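Uncharacterized protein YhfS (Escherichia coli, PDB 4J8L) is of unknown function but carries covalently bound pyridoxal 5'-phosphate and may have cysteine synthase activity. Local coordinates at residues 96-101 with 143-148; 278-283 with 337-342; 304-309 with 318-323. All blocks are in the same frame, centred on the assembly; numbering follows the deposited sequence.

Overall arrangement
Contact 1 comes first along the chain. It joins the loops after strands 92-96 and 137-141, neighbours in the large mixed sheet of the aminotransferase-type domain. Contacts 2 and 3 lie in the C-terminal domain. Contact 2 pairs strands 279-285 and 337-341, and contact 3 falls wholly within the chain between them. Their centres are about 9 Å apart, and strands 337-341 and 318-320 run side by side in one antiparallel sheet. Contact 1 touches neither; its centre is about 17 Å from that of contact 2 and about 19 Å from that of contact 3. Helix 324-329, which follows contact 3, still reaches Pro99. This two-domain layout is consistent with a fold-type I pyridoxal phosphate protein.

Contact 1: 96-101 with 143-148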
ATOM      1  N   HIS A  96      -1.522  -7.273  14.851  1.00 23.76           N
ATOM      2  CA  HIS A  96      -0.164  -7.092  15.346  1.00 21.35           C
ATOM      3  C   HIS A  96      -0.127  -6.073  16.489  1.00 23.86           C
ATOM      4  O   HIS A  96      -0.978  -5.185  16.563  1.00 23.62           O
ATOM      5  CB  HIS A  96       0.713  -6.635  14.175  1.00 22.35           C
ATOM      6  CG  HIS A  96       2.122  -6.283  14.546  1.00 22.18           C
ATOM      7  ND1 HIS A  96       2.892  -7.049  15.394  1.00 24.47           N
ATOM      8  CD2 HIS A  96       2.909  -5.252  14.152  1.00 23.09           C
ATOM      9  CE1 HIS A  96       4.089  -6.500  15.516  1.00 28.01           C
ATOM     10  NE2 HIS A  96       4.123  -5.408  14.771  1.00 24.51           N
ATOM     11  N   ASP A  97       0.855  -6.215  17.378  1.00 23.61           N
ATOM     12  CA  ASP A  97       1.045  -5.296  18.502  1.00 26.22           C
ATOM     13  C   ASP A  97       1.723  -4.009  18.048  1.00 30.07           C
ATOM     14  O   ASP A  97       2.912  -3.798  18.286  1.00 31.15           O
ATOM     15  CB  ASP A  97       1.854  -5.975  19.614  1.00 31.71           C
ATOM     16  CG  ASP A  97       1.909  -5.156  20.897  1.00 37.13           C
ATOM     17  OD1 ASP A  97       1.197  -4.134  21.008  1.00 36.09           O
ATOM     18  OD2 ASP A  97       2.662  -5.551  21.811  1.00 39.80           O
ATOM     19  N   ALA A  98       0.940  -3.160  17.392  1.00 24.99           N
ATOM     20  CA  ALA A  98       1.411  -1.901  16.824  1.00 25.40           C
ATOM     21  C   ALA A  98       0.168  -1.119  16.414  1.00 28.31           C
ATOM     22  O   ALA A  98      -0.910  -1.700  16.301  1.00 25.98           O
ATOM     23  CB  ALA A  98       2.297  -2.171  15.611  1.00 26.17           C
ATOM     24  N   PRO A  99       0.302   0.198  16.183  1.00 30.11           N
ATOM     25  CA  PRO A  99      -0.884   0.980  15.814  1.00 24.22           C
ATOM     26  C   PRO A  99      -1.637   0.430  14.596  1.00 22.54           C
ATOM     27  O   PRO A  99      -1.059   0.217  13.527  1.00 25.95           O
ATOM     28  CB  PRO A  99      -0.297   2.357  15.489  1.00 31.25           C
ATOM     29  CG  PRO A  99       0.929   2.437  16.343  1.00 33.82           C
ATOM     30  CD  PRO A  99       1.499   1.050  16.328  1.00 34.68           C
ATOM     31  N   VAL A 100      -2.930   0.194  14.771  1.00 21.93           N
ATOM     32  CA  VAL A 100      -3.777  -0.210  13.660  1.00 18.06           C
ATOM     33  C   VAL A 100      -4.021   0.993  12.750  1.00 17.42           C
ATOM     34  O   VAL A 100      -4.189   2.120  13.242  1.00 19.23           O
ATOM     35  CB  VAL A 100      -5.123  -0.777  14.174  1.00 21.12           C
ATOM     36  CG1 VAL A 100      -6.004  -1.228  13.013  1.00 21.70           C
ATOM     37  CG2 VAL A 100      -4.872  -1.926  15.166  1.00 22.18           C
ATOM     38  N   TYR A 101      -4.004   0.766  11.436  1.00 17.13           N
ATOM     39  CA  TYR A 101      -4.234   1.843  10.471  1.00 16.16           C
ATOM     40  C   TYR A 101      -5.546   2.544  10.826  1.00 19.20           C
ATOM     41  O   TYR A 101      -6.526   1.881  11.136  1.00 18.59           O
ATOM     42  CB  TYR A 101      -4.277   1.311   9.029  1.00 17.43           C
ATOM     43  CG  TYR A 101      -4.330   2.471   8.071  1.00 18.27           C
ATOM     44  CD1 TYR A 101      -3.171   3.130   7.697  1.00 19.77           C
ATOM     45  CD2 TYR A 101      -5.548   2.949   7.597  1.00 16.15           C
ATOM     46  CE1 TYR A 101      -3.215   4.227   6.844  1.00 18.80           C
ATOM     47  CE2 TYR A 101      -5.605   4.048   6.757  1.00 14.83           C
ATOM     48  CZ  TYR A 101      -4.433   4.679   6.384  1.00 18.89           C
ATOM     49  OH  TYR A 101      -4.481   5.771   5.553  1.00 19.01           O
ATOM     50  N   THR A 143       3.105  -3.113   4.779  1.00 17.67           N
ATOM     51  CA  THR A 143       4.081  -2.083   5.123  1.00 16.77           C
ATOM     52  C   THR A 143       4.312  -2.042   6.631  1.00 17.64           C
ATOM     53  O   THR A 143       3.519  -2.573   7.406  1.00 18.90           O
ATOM     54  CB  THR A 143       3.656  -0.685   4.650  1.00 18.45           C
ATOM     55  OG1 THR A 143       2.351  -0.376   5.158  1.00 18.04           O
ATOM     56  CG2 THR A 143       3.655  -0.622   3.128  1.00 17.23           C
ATOM     57  N   ARG A 144       5.398  -1.393   7.025  1.00 18.24           N
ATOM     58  CA  ARG A 144       5.793  -1.312   8.428  1.00 19.08           C
ATOM     59  C   ARG A 144       4.985  -0.295   9.233  1.00 21.18           C
ATOM     60  O   ARG A 144       4.874   0.874   8.858  1.00 21.98           O
ATOM     61  CB  ARG A 144       7.282  -0.975   8.530  1.00 20.33           C
ATOM     62  CG  ARG A 144       8.206  -1.942   7.794  1.00 23.14           C
ATOM     63  CD  ARG A 144       7.969  -3.380   8.230  1.00 20.62           C
ATOM     64  NE  ARG A 144       8.991  -4.296   7.718  1.00 24.59           N
ATOM     65  CZ  ARG A 144       8.925  -5.622   7.804  1.00 26.13           C
ATOM     66  NH1 ARG A 144       7.870  -6.205   8.360  1.00 21.17           N
ATOM     67  NH2 ARG A 144       9.912  -6.368   7.328  1.00 27.55           N
ATOM     68  N   GLN A 145       4.465  -0.736  10.376  1.00 19.95           N
ATOM     69  CA  GLN A 145       3.660   0.121  11.241  1.00 21.53           C
ATOM     70  C   GLN A 145       4.505   0.868  12.262  1.00 29.11           C
ATOM     71  O   GLN A 145       4.068   1.870  12.834  1.00 26.52           O
ATOM     72  CB  GLN A 145       2.625  -0.726  11.976  1.00 21.62           C
ATOM     73  CG  GLN A 145       1.606  -1.361  11.041  1.00 18.25           C
ATOM     74  CD  GLN A 145       0.928  -2.549  11.679  1.00 21.56           C
ATOM     75  OE1 GLN A 145       1.355  -3.687  11.487  1.00 22.92           O
ATOM     76  NE2 GLN A 145      -0.125  -2.293  12.458  1.00 21.81           N
ATOM     77  N   GLN A 146       5.714   0.370  12.494  1.00 26.47           N
ATOM     78  CA  GLN A 146       6.634   0.993  13.429  1.00 27.43           C
ATOM     79  C   GLN A 146       8.035   0.548  13.035  1.00 30.26           C
ATOM     80  O   GLN A 146       8.188  -0.509  12.414  1.00 28.82           O
ATOM     81  CB  GLN A 146       6.289   0.576  14.859  1.00 29.68           C
ATOM     82  CG  GLN A 146       6.333  -0.909  15.090  1.00 27.88           C
ATOM     83  CD  GLN A 146       5.707  -1.307  16.406  1.00 34.38           C
ATOM     84  OE1 GLN A 146       5.272  -0.456  17.181  1.00 37.85           O
ATOM     85  NE2 GLN A 146       5.651  -2.609  16.664  1.00 34.50           N
ATOM     86  N   PRO A 147       9.055   1.361  13.356  1.00 28.67           N
ATOM     87  CA  PRO A 147      10.423   1.137  12.867  1.00 29.53           C
ATOM     88  C   PRO A 147      10.977  -0.246  13.185  1.00 30.63           C
ATOM     89  O   PRO A 147      11.725  -0.808  12.385  1.00 28.01           O
ATOM     90  CB  PRO A 147      11.238   2.196  13.614  1.00 33.51           C
ATOM     91  CG  PRO A 147      10.273   3.264  13.926  1.00 32.61           C
ATOM     92  CD  PRO A 147       8.961   2.588  14.171  1.00 28.78           C
ATOM     93  N   GLN A 148      10.611  -0.786  14.341  1.00 26.81           N
ATOM     94  CA  GLN A 148      11.151  -2.064  14.792  1.00 31.50           C
ATOM     95  C   GLN A 148      10.533  -3.293  14.123  1.00 30.55           C
ATOM     96  O   GLN A 148      11.008  -4.406  14.342  1.00 31.22           O
ATOM     97  CB  GLN A 148      11.006  -2.200  16.309  1.00 33.90           C
ATOM     98  CG  GLN A 148       9.564  -2.189  16.789  1.00 35.38           C
ATOM     99  CD  GLN A 148       9.118  -0.816  17.259  1.00 40.63           C
ATOM    100  OE1 GLN A 148       9.340   0.192  16.580  1.00 34.61           O
ATOM    101  NE2 GLN A 148       8.498  -0.766  18.439  1.00 44.58           N
TER
HETATM  102  O   HOH W   1      -1.781  -3.529  14.545  1.00 20.09           O
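Gln145 makes the main polar link, from its side-chain amide to the backbone of Pro99. Gln145 NE2 donates to Pro99 O at 2.9 Å, with an N-H...O angle of 158°. The acceptor lies close to the amide plane of Gln145, but the donor stands well above the carbonyl plane of Pro99. Gln145 NE2 also donates to a water oxygen 2.9 Å away. That water donates hydrogen bonds to His96 O and Ala98 O, both 2.7 Å from it. Two acceptors thus fix the rotation of the amide. Gln145 CG lies beside the backbone N (chi1 -65°) and the chain then runs extended, which carries the amide across to the other loop. Gln145 OE1 meets the edge of the His96 imidazole, 3.5 Å from His96 CD2.

Gln146 adds a weak bond from NE2 to Asp97 O at 3.4 Å. Its stronger partner is Asp149 OD1, which also binds His96 NE2. Asp149 therefore ties the imidazole to the Gln146 amide. The ring and amide planes stand 85° apart. His96 ND1 bonds to Phe120 N, so both ring nitrogens are engaged. Ala98 CB fills the angle between the two glutamines. It lies 3.5 Å from Gln146 NE2 and 3.9 Å from Gln145 CB. An inverse gamma turn centred on Asp97 bends the chain just before it.

The two loops follow neighbouring parallel strands, 92-96 and 137-141, at their C-terminal ends. The His96 ring meets Phe120 and packs edge-to-face with Tyr151. Pro99 touches Thr325 of helix 324-329, and Tyr101 is the N-cap residue of helix 102-111.

Contact 2: 278-283 with 337-342; sequences SKVLIV and AIRINP
Arg339 leaves strand 337-341 opposite Ile282, where the two form a non-hydrogen-bonded antiparallel pair. Its CA gives a C-H...O contact to Leu281 O at 3.3 Å. Arg339 CB is 4.1 Å from the same Leu281 O. Arg339 CG sits beside the backbone N (chi1 -78°), 4.3 Å from Ile282 CG1 in one of that residue's two conformers, with Val280 CG2 at a similar distance. The chain then bends at chi3 (-69°), and its end leads away from strand 279-283. Arg339 NE bonds to Arg321 O, and NH2 points at the same oxygen. NH1 reaches Ala276 O. The guanidinium group therefore joins its own strand to Arg321, just after strand 318-320, and to Ala276, before strand 279-285.

The strands are the middle pair of the four-stranded antiparallel sheet of the C-terminal domain, ordered 268-275, 279-285, 337-341, 318-320. Their short segments run at 149° to each other. Leu281 and Ile340 form a hydrogen-bonded pair: Leu281 N lies 3.0 Å from Ile340 O, and Ile340 N lies 2.9 Å from Leu281 O. Val283 and Ile338 repeat the pattern with two more backbone bonds.

Leu281, Val283, Ile338 and Ile340 share the face opposite Arg339. There Val283 CG2 approaches Ile340 CD1 at 4.0 Å. Leu281 packs on helix 229-261, and Phe319 touches Ile338 and Ile340. Near the other end of the pair, Val280 CG1 lies 3.8 Å from Asn341 ND2, with the side chains crossing at about a right angle. The Asn341 amide is held by Glu310 through ND2 and by the backbone N of Asn343 through OD1.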
ATOM      1  N   SER A 278       4.895   3.954   3.597  1.00 17.29           N
ATOM      2  CA  SER A 278       5.494   3.635   2.310  1.00 18.35           C
ATOM      3  C   SER A 278       6.995   3.844   2.442  1.00 21.58           C
ATOM      4  O   SER A 278       7.446   4.546   3.342  1.00 19.71           O
ATOM      5  CB  SER A 278       4.930   4.523   1.194  1.00 19.97           C
ATOM      6  OG  SER A 278       5.341   4.052  -0.087  1.00 20.84           O
ATOM      7  N   LYS A 279       7.769   3.239   1.548  1.00 21.68           N
ATOM      8  CA  LYS A 279       9.220   3.333   1.629  1.00 21.39           C
ATOM      9  C   LYS A 279       9.665   4.725   1.179  1.00 22.04           C
ATOM     10  O   LYS A 279       9.449   5.123   0.030  1.00 20.07           O
ATOM     11  CB  LYS A 279       9.867   2.215   0.807  1.00 23.29           C
ATOM     12  CG  LYS A 279      11.350   1.984   1.055  1.00 21.94           C
ATOM     13  CD  LYS A 279      11.788   0.680   0.397  1.00 23.00           C
ATOM     14  CE  LYS A 279      13.290   0.488   0.476  1.00 20.12           C
ATOM     15  NZ  LYS A 279      13.732  -0.775  -0.203  1.00 23.26           N
ATOM     16  N   VAL A 280      10.253   5.470   2.113  1.00 16.44           N
ATOM     17  CA  VAL A 280      10.620   6.870   1.928  1.00 15.47           C
ATOM     18  C   VAL A 280      11.911   7.161   2.690  1.00 17.07           C
ATOM     19  O   VAL A 280      12.436   6.295   3.399  1.00 18.04           O
ATOM     20  CB  VAL A 280       9.534   7.821   2.498  1.00 17.01           C
ATOM     21  CG1 VAL A 280       8.226   7.663   1.736  1.00 18.64           C
ATOM     22  CG2 VAL A 280       9.329   7.567   3.987  1.00 20.24           C
ATOM     23  N   LEU A 281      12.422   8.379   2.548  1.00 15.94           N
ATOM     24  CA  LEU A 281      13.563   8.815   3.344  1.00 18.20           C
ATOM     25  C   LEU A 281      13.131   9.571   4.592  1.00 19.22           C
ATOM     26  O   LEU A 281      12.197  10.376   4.559  1.00 21.53           O
ATOM     27  CB  LEU A 281      14.494   9.726   2.535  1.00 21.02           C
ATOM     28  CG  LEU A 281      15.671   8.990   1.904  1.00 30.00           C
ATOM     29  CD1 LEU A 281      15.243   8.398   0.577  1.00 31.18           C
ATOM     30  CD2 LEU A 281      16.885   9.888   1.756  1.00 39.44           C
ATOM     31  N   ILE A 282      13.810   9.308   5.700  0.50 18.95           N
ATOM     32  CA  ILE A 282      13.649  10.130   6.889  0.50 18.67           C
ATOM     33  C   ILE A 282      14.930  10.907   7.105  0.50 17.85           C
ATOM     34  O   ILE A 282      16.001  10.328   7.288  0.50 21.41           O
ATOM     35  CB  ILE A 282      13.341   9.294   8.126  0.50 18.12           C
ATOM     36  CG1 ILE A 282      11.972   8.639   7.964  0.50 20.02           C
ATOM     37  CG2 ILE A 282      13.367  10.164   9.375  0.50 19.93           C
ATOM     38  CD1 ILE A 282      11.807   7.414   8.780  0.50 22.74           C
ATOM     39  N   VAL A 283      14.815  12.227   7.069  1.00 16.82           N
ATOM     40  CA  VAL A 283      15.982  13.096   7.143  1.00 17.29           C
ATOM     41  C   VAL A 283      15.930  13.938   8.405  1.00 23.22           C
ATOM     42  O   VAL A 283      14.960  14.656   8.633  1.00 20.60           O
ATOM     43  CB  VAL A 283      16.046  14.015   5.929  1.00 15.65           C
ATOM     44  CG1 VAL A 283      17.265  14.907   6.003  1.00 18.64           C
ATOM     45  CG2 VAL A 283      16.083  13.180   4.637  1.00 20.27           C
ATOM     46  N   ALA A 337      13.170  16.455  12.164  1.00 24.32           N
ATOM     47  CA  ALA A 337      13.196  15.498  11.052  1.00 19.36           C
ATOM     48  C   ALA A 337      11.965  15.572  10.165  1.00 18.00           C
ATOM     49  O   ALA A 337      10.890  15.993  10.605  1.00 19.24           O
ATOM     50  CB  ALA A 337      13.379  14.085  11.587  1.00 21.44           C
ATOM     51  N   ILE A 338      12.132  15.152   8.913  1.00 17.03           N
ATOM     52  CA  ILE A 338      11.061  15.195   7.930  1.00 16.68           C
ATOM     53  C   ILE A 338      11.032  13.895   7.132  1.00 18.27           C
ATOM     54  O   ILE A 338      12.003  13.136   7.144  1.00 15.49           O
ATOM     55  CB  ILE A 338      11.251  16.370   6.952  1.00 18.62           C
ATOM     56  CG1 ILE A 338      12.545  16.200   6.151  1.00 18.17           C
ATOM     57  CG2 ILE A 338      11.261  17.696   7.730  1.00 17.21           C
ATOM     58  CD1 ILE A 338      12.670  17.162   4.966  1.00 17.52           C
ATOM     59  N   ARG A 339       9.915  13.646   6.452  1.00 15.37           N
ATOM     60  CA  ARG A 339       9.831  12.558   5.478  1.00 13.67           C
ATOM     61  C   ARG A 339       9.956  13.111   4.065  1.00 15.82           C
ATOM     62  O   ARG A 339       9.406  14.165   3.758  1.00 15.63           O
ATOM     63  CB  ARG A 339       8.498  11.812   5.589  1.00 13.71           C
ATOM     64  CG  ARG A 339       8.425  10.828   6.752  1.00 17.66           C
ATOM     65  CD  ARG A 339       7.084  10.092   6.774  1.00 19.32           C
ATOM     66  NE  ARG A 339       5.976  10.981   7.127  1.00 17.87           N
ATOM     67  CZ  ARG A 339       4.710  10.596   7.248  1.00 19.15           C
ATOM     68  NH1 ARG A 339       4.369   9.324   7.046  1.00 19.97           N
ATOM     69  NH2 ARG A 339       3.776  11.481   7.570  1.00 17.52           N
ATOM     70  N   ILE A 340      10.675  12.389   3.210  1.00 15.53           N
ATOM     71  CA  ILE A 340      10.742  12.740   1.791  1.00 12.08           C
ATOM     72  C   ILE A 340      10.383  11.542   0.925  1.00 14.11           C
ATOM     73  O   ILE A 340      11.025  10.495   1.020  1.00 14.58           O
ATOM     74  CB  ILE A 340      12.140  13.223   1.372  1.00 12.69           C
ATOM     75  CG1 ILE A 340      12.532  14.478   2.145  1.00 15.18           C
ATOM     76  CG2 ILE A 340      12.159  13.568  -0.131  1.00 15.84           C
ATOM     77  CD1 ILE A 340      13.922  14.969   1.805  1.00 19.19           C
ATOM     78  N   ASN A 341       9.346  11.700   0.104  1.00 13.17           N
ATOM     79  CA  ASN A 341       9.002  10.697  -0.903  1.00 11.89           C
ATOM     80  C   ASN A 341       9.329  11.322  -2.249  1.00 12.44           C
ATOM     81  O   ASN A 341       8.640  12.246  -2.692  1.00 15.96           O
ATOM     82  CB  ASN A 341       7.522  10.343  -0.813  1.00 13.38           C
ATOM     83  CG  ASN A 341       7.139   9.172  -1.715  1.00 18.89           C
ATOM     84  OD1 ASN A 341       7.739   8.963  -2.767  1.00 18.79           O
ATOM     85  ND2 ASN A 341       6.131   8.410  -1.299  1.00 18.42           N
ATOM     86  N   PRO A 342      10.397  10.841  -2.896  1.00 14.07           N
ATOM     87  CA  PRO A 342      10.837  11.470  -4.150  1.00 14.23           C
ATOM     88  C   PRO A 342       9.791  11.458  -5.267  1.00 15.87           C
ATOM     89  O   PRO A 342       9.925  12.241  -6.205  1.00 15.20           O
ATOM     90  CB  PRO A 342      12.035  10.611  -4.564  1.00 15.57           C
ATOM     91  CG  PRO A 342      12.554  10.048  -3.267  1.00 15.97           C
ATOM     92  CD  PRO A 342      11.307   9.758  -2.479  1.00 14.03           C
TER

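Contact 3: 304-309 with 318-323; sequences PYPVGA and LFYRLS. With ACY (acetic acid), chain C.
An edge strand meets a proline-rich loop here: Tyr320, on outermost strand 318-320 of the C-terminal sheet, packs against Pro304, Tyr305 and Pro306. The core is a CH-pi contact. Pro306 CD sits over one face of the phenol ring, 3.7 Å from the Tyr320 ring centroid and 24° off the normal. Its nearest ring atom is Tyr320 CZ at 3.3 Å. Arg321 CG lies over the centre of the opposite face, so the ring is sandwiched. A chi1 of -160° puts the ring beside the Tyr320 carbonyl carbon and out to the proline loop. At the ring edge, Pro304 O lies near its plane, 3.3 Å from Tyr320 CD1. Tyr305 CB is 3.9 Å from Tyr320 CE1, while the Tyr305 ring itself heads away.

Strand 318-320 pairs antiparallel with strand 337-341 through backbone bonds of Leu318 and Tyr320. Its other flank faces the loop, where Phe319 bonds to Leu303 through the backbone. A water within reach of both Pro304 O and Phe319 O can link loop and strand. Leu318 CD1 lies against the loop backbone, 3.6 Å from Tyr305 C. The Phe319 ring turns from the loop into the packing between helices 290-299 and 347-360.

Past the strand, Ser323 is the N-cap of helix 324-329. A bound acetic acid molecule, probably from the crystallisation liquor, is held there by two bonds: Ser323 N to its OXT at 2.6 Å, short and almost straight, and Ser323 OG to its O at 2.6 Å. Ser323 OG also takes the N-H of Phe326 in the helix.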
ATOM      1  N   PRO A 304       3.557  19.788  -0.429  1.00 14.97           N
ATOM      2  CA  PRO A 304       3.510  20.024   1.019  1.00 15.15           C
ATOM      3  C   PRO A 304       2.589  19.072   1.790  1.00 14.53           C
ATOM      4  O   PRO A 304       2.635  19.045   3.015  1.00 14.96           O
ATOM      5  CB  PRO A 304       2.979  21.461   1.110  1.00 20.23           C
ATOM      6  CG  PRO A 304       2.087  21.578  -0.075  1.00 18.48           C
ATOM      7  CD  PRO A 304       2.761  20.779  -1.178  1.00 18.76           C
ATOM      8  N   TYR A 305       1.760  18.315   1.081  1.00 13.67           N
ATOM      9  CA  TYR A 305       0.907  17.311   1.711  1.00 13.14           C
ATOM     10  C   TYR A 305       0.568  16.291   0.643  1.00 15.45           C
ATOM     11  O   TYR A 305       0.686  16.581  -0.548  1.00 15.02           O
ATOM     12  CB  TYR A 305      -0.376  17.927   2.291  1.00 13.89           C
ATOM     13  CG  TYR A 305      -1.012  18.969   1.403  1.00 13.98           C
ATOM     14  CD1 TYR A 305      -1.814  18.603   0.324  1.00 15.72           C
ATOM     15  CD2 TYR A 305      -0.808  20.320   1.640  1.00 15.44           C
ATOM     16  CE1 TYR A 305      -2.387  19.568  -0.497  1.00 17.97           C
ATOM     17  CE2 TYR A 305      -1.374  21.286   0.823  1.00 15.93           C
ATOM     18  CZ  TYR A 305      -2.158  20.907  -0.240  1.00 16.64           C
ATOM     19  OH  TYR A 305      -2.721  21.882  -1.046  1.00 18.43           O
ATOM     20  N   PRO A 306       0.156  15.088   1.060  1.00 14.71           N
ATOM     21  CA  PRO A 306      -0.130  14.047   0.070  1.00 13.83           C
ATOM     22  C   PRO A 306      -1.552  14.093  -0.464  1.00 16.02           C
ATOM     23  O   PRO A 306      -2.422  14.798   0.068  1.00 15.78           O
ATOM     24  CB  PRO A 306       0.072  12.759   0.873  1.00 14.44           C
ATOM     25  CG  PRO A 306      -0.350  13.144   2.272  1.00 16.35           C
ATOM     26  CD  PRO A 306       0.169  14.560   2.436  1.00 14.98           C
ATOM     27  N   VAL A 307      -1.778  13.324  -1.528  1.00 13.56           N
ATOM     28  CA  VAL A 307      -3.106  13.147  -2.084  1.00 13.05           C
ATOM     29  C   VAL A 307      -3.508  11.682  -1.937  1.00 13.77           C
ATOM     30  O   VAL A 307      -4.463  11.355  -1.233  1.00 15.59           O
ATOM     31  CB  VAL A 307      -3.148  13.565  -3.574  1.00 12.61           C
ATOM     32  CG1 VAL A 307      -4.571  13.479  -4.123  1.00 13.92           C
ATOM     33  CG2 VAL A 307      -2.586  14.997  -3.720  1.00 16.85           C
ATOM     34  N   GLY A 308      -2.764  10.808  -2.604  1.00 14.08           N
ATOM     35  CA  GLY A 308      -3.036   9.377  -2.579  1.00 16.73           C
ATOM     36  C   GLY A 308      -2.631   8.662  -1.290  1.00 17.37           C
ATOM     37  O   GLY A 308      -3.481   8.057  -0.640  1.00 21.71           O
ATOM     38  N   ALA A 309      -1.349   8.668  -0.930  1.00 16.49           N
ATOM     39  CA  ALA A 309      -0.262   9.254  -1.711  1.00 14.02           C
ATOM     40  C   ALA A 309       0.116   8.377  -2.899  1.00 13.82           C
ATOM     41  O   ALA A 309      -0.557   7.392  -3.180  1.00 15.17           O
ATOM     42  CB  ALA A 309       0.949   9.472  -0.818  1.00 18.48           C
ATOM     43  N   LEU A 318       7.531  14.786  -2.420  1.00 13.37           N
ATOM     44  CA  LEU A 318       6.809  15.214  -1.228  1.00 13.66           C
ATOM     45  C   LEU A 318       7.812  15.416  -0.092  1.00 15.32           C
ATOM     46  O   LEU A 318       8.565  14.499   0.220  1.00 17.38           O
ATOM     47  CB  LEU A 318       5.796  14.146  -0.824  1.00 14.20           C
ATOM     48  CG  LEU A 318       5.071  14.254   0.523  1.00 15.16           C
ATOM     49  CD1 LEU A 318       4.049  15.382   0.514  1.00 16.04           C
ATOM     50  CD2 LEU A 318       4.401  12.917   0.819  1.00 17.91           C
ATOM     51  N   PHE A 319       7.824  16.616   0.488  1.00 13.93           N
ATOM     52  CA  PHE A 319       8.578  16.919   1.722  1.00 13.61           C
ATOM     53  C   PHE A 319       7.501  17.158   2.776  1.00 14.56           C
ATOM     54  O   PHE A 319       6.724  18.111   2.645  1.00 16.17           O
ATOM     55  CB  PHE A 319       9.393  18.208   1.575  1.00 15.02           C
ATOM     56  CG  PHE A 319      10.693  18.073   0.802  1.00 15.32           C
ATOM     57  CD1 PHE A 319      10.749  17.420  -0.426  1.00 16.44           C
ATOM     58  CD2 PHE A 319      11.847  18.684   1.283  1.00 16.10           C
ATOM     59  CE1 PHE A 319      11.951  17.350  -1.136  1.00 15.06           C
ATOM     60  CE2 PHE A 319      13.047  18.618   0.593  1.00 19.21           C
ATOM     61  CZ  PHE A 319      13.103  17.954  -0.627  1.00 16.26           C
ATOM     62  N   TYR A 320       7.439  16.305   3.805  1.00 15.23           N
ATOM     63  CA  TYR A 320       6.270  16.231   4.675  1.00 16.12           C
ATOM     64  C   TYR A 320       6.681  16.033   6.129  1.00 19.23           C
ATOM     65  O   TYR A 320       7.790  15.586   6.414  1.00 15.64           O
ATOM     66  CB  TYR A 320       5.383  15.049   4.242  1.00 18.08           C
ATOM     67  CG  TYR A 320       3.939  15.097   4.701  1.00 21.47           C
ATOM     68  CD1 TYR A 320       3.222  16.292   4.690  1.00 24.02           C
ATOM     69  CD2 TYR A 320       3.285  13.945   5.118  1.00 24.81           C
ATOM     70  CE1 TYR A 320       1.894  16.339   5.104  1.00 23.52           C
ATOM     71  CE2 TYR A 320       1.961  13.978   5.535  1.00 26.52           C
ATOM     72  CZ  TYR A 320       1.269  15.179   5.523  1.00 25.85           C
ATOM     73  OH  TYR A 320      -0.051  15.224   5.923  1.00 25.71           O
ATOM     74  N   ARG A 321       5.771  16.357   7.039  1.00 16.47           N
ATOM     75  CA  ARG A 321       5.971  16.060   8.449  1.00 17.65           C
ATOM     76  C   ARG A 321       6.055  14.551   8.715  1.00 19.33           C
ATOM     77  O   ARG A 321       5.729  13.733   7.860  1.00 18.82           O
ATOM     78  CB  ARG A 321       4.837  16.677   9.279  1.00 24.05           C
ATOM     79  CG  ARG A 321       3.446  16.188   8.881  1.00 30.70           C
ATOM     80  CD  ARG A 321       2.347  16.988   9.582  1.00 43.28           C
ATOM     81  NE  ARG A 321       1.061  16.289   9.566  1.00 46.86           N
ATOM     82  CZ  ARG A 321       0.042  16.591   8.764  1.00 53.28           C
ATOM     83  NH1 ARG A 321       0.141  17.590   7.896  1.00 51.16           N
ATOM     84  NH2 ARG A 321      -1.083  15.890   8.833  1.00 59.43           N
ATOM     85  N   LEU A 322       6.493  14.193   9.917  1.00 19.32           N
ATOM     86  CA  LEU A 322       6.531  12.797  10.340  1.00 16.97           C
ATOM     87  C   LEU A 322       5.124  12.275  10.627  1.00 19.39           C
ATOM     88  O   LEU A 322       4.190  13.053  10.824  1.00 22.98           O
ATOM     89  CB  LEU A 322       7.403  12.657  11.593  1.00 20.30           C
ATOM     90  CG  LEU A 322       8.819  13.223  11.456  1.00 22.73           C
ATOM     91  CD1 LEU A 322       9.572  13.153  12.776  1.00 23.04           C
ATOM     92  CD2 LEU A 322       9.582  12.481  10.359  1.00 25.44           C
ATOM     93  N   SER A 323       4.976  10.953  10.662  1.00 20.85           N
ATOM     94  CA  SER A 323       3.667  10.353  10.871  1.00 24.10           C
ATOM     95  C   SER A 323       3.163  10.581  12.289  1.00 22.44           C
ATOM     96  O   SER A 323       3.954  10.771  13.224  1.00 22.75           O
ATOM     97  CB  SER A 323       3.707   8.848  10.583  1.00 24.80           C
ATOM     98  OG  SER A 323       4.399   8.152  11.601  1.00 23.93           O
TER
HETATM   99  C   ACY C 402       7.504   8.305  10.541  1.00 25.06           C
HETATM  100  O   ACY C 402       6.767   7.326  10.795  1.00 23.08           O
HETATM  101  OXT ACY C 402       7.086   9.446  10.263  1.00 24.16           O
HETATM  102  CH3 ACY C 402       8.986   8.098  10.593  1.00 23.44           C
HETATM  103  O   HOH W   2       4.917  19.897   4.252  1.00 24.19           O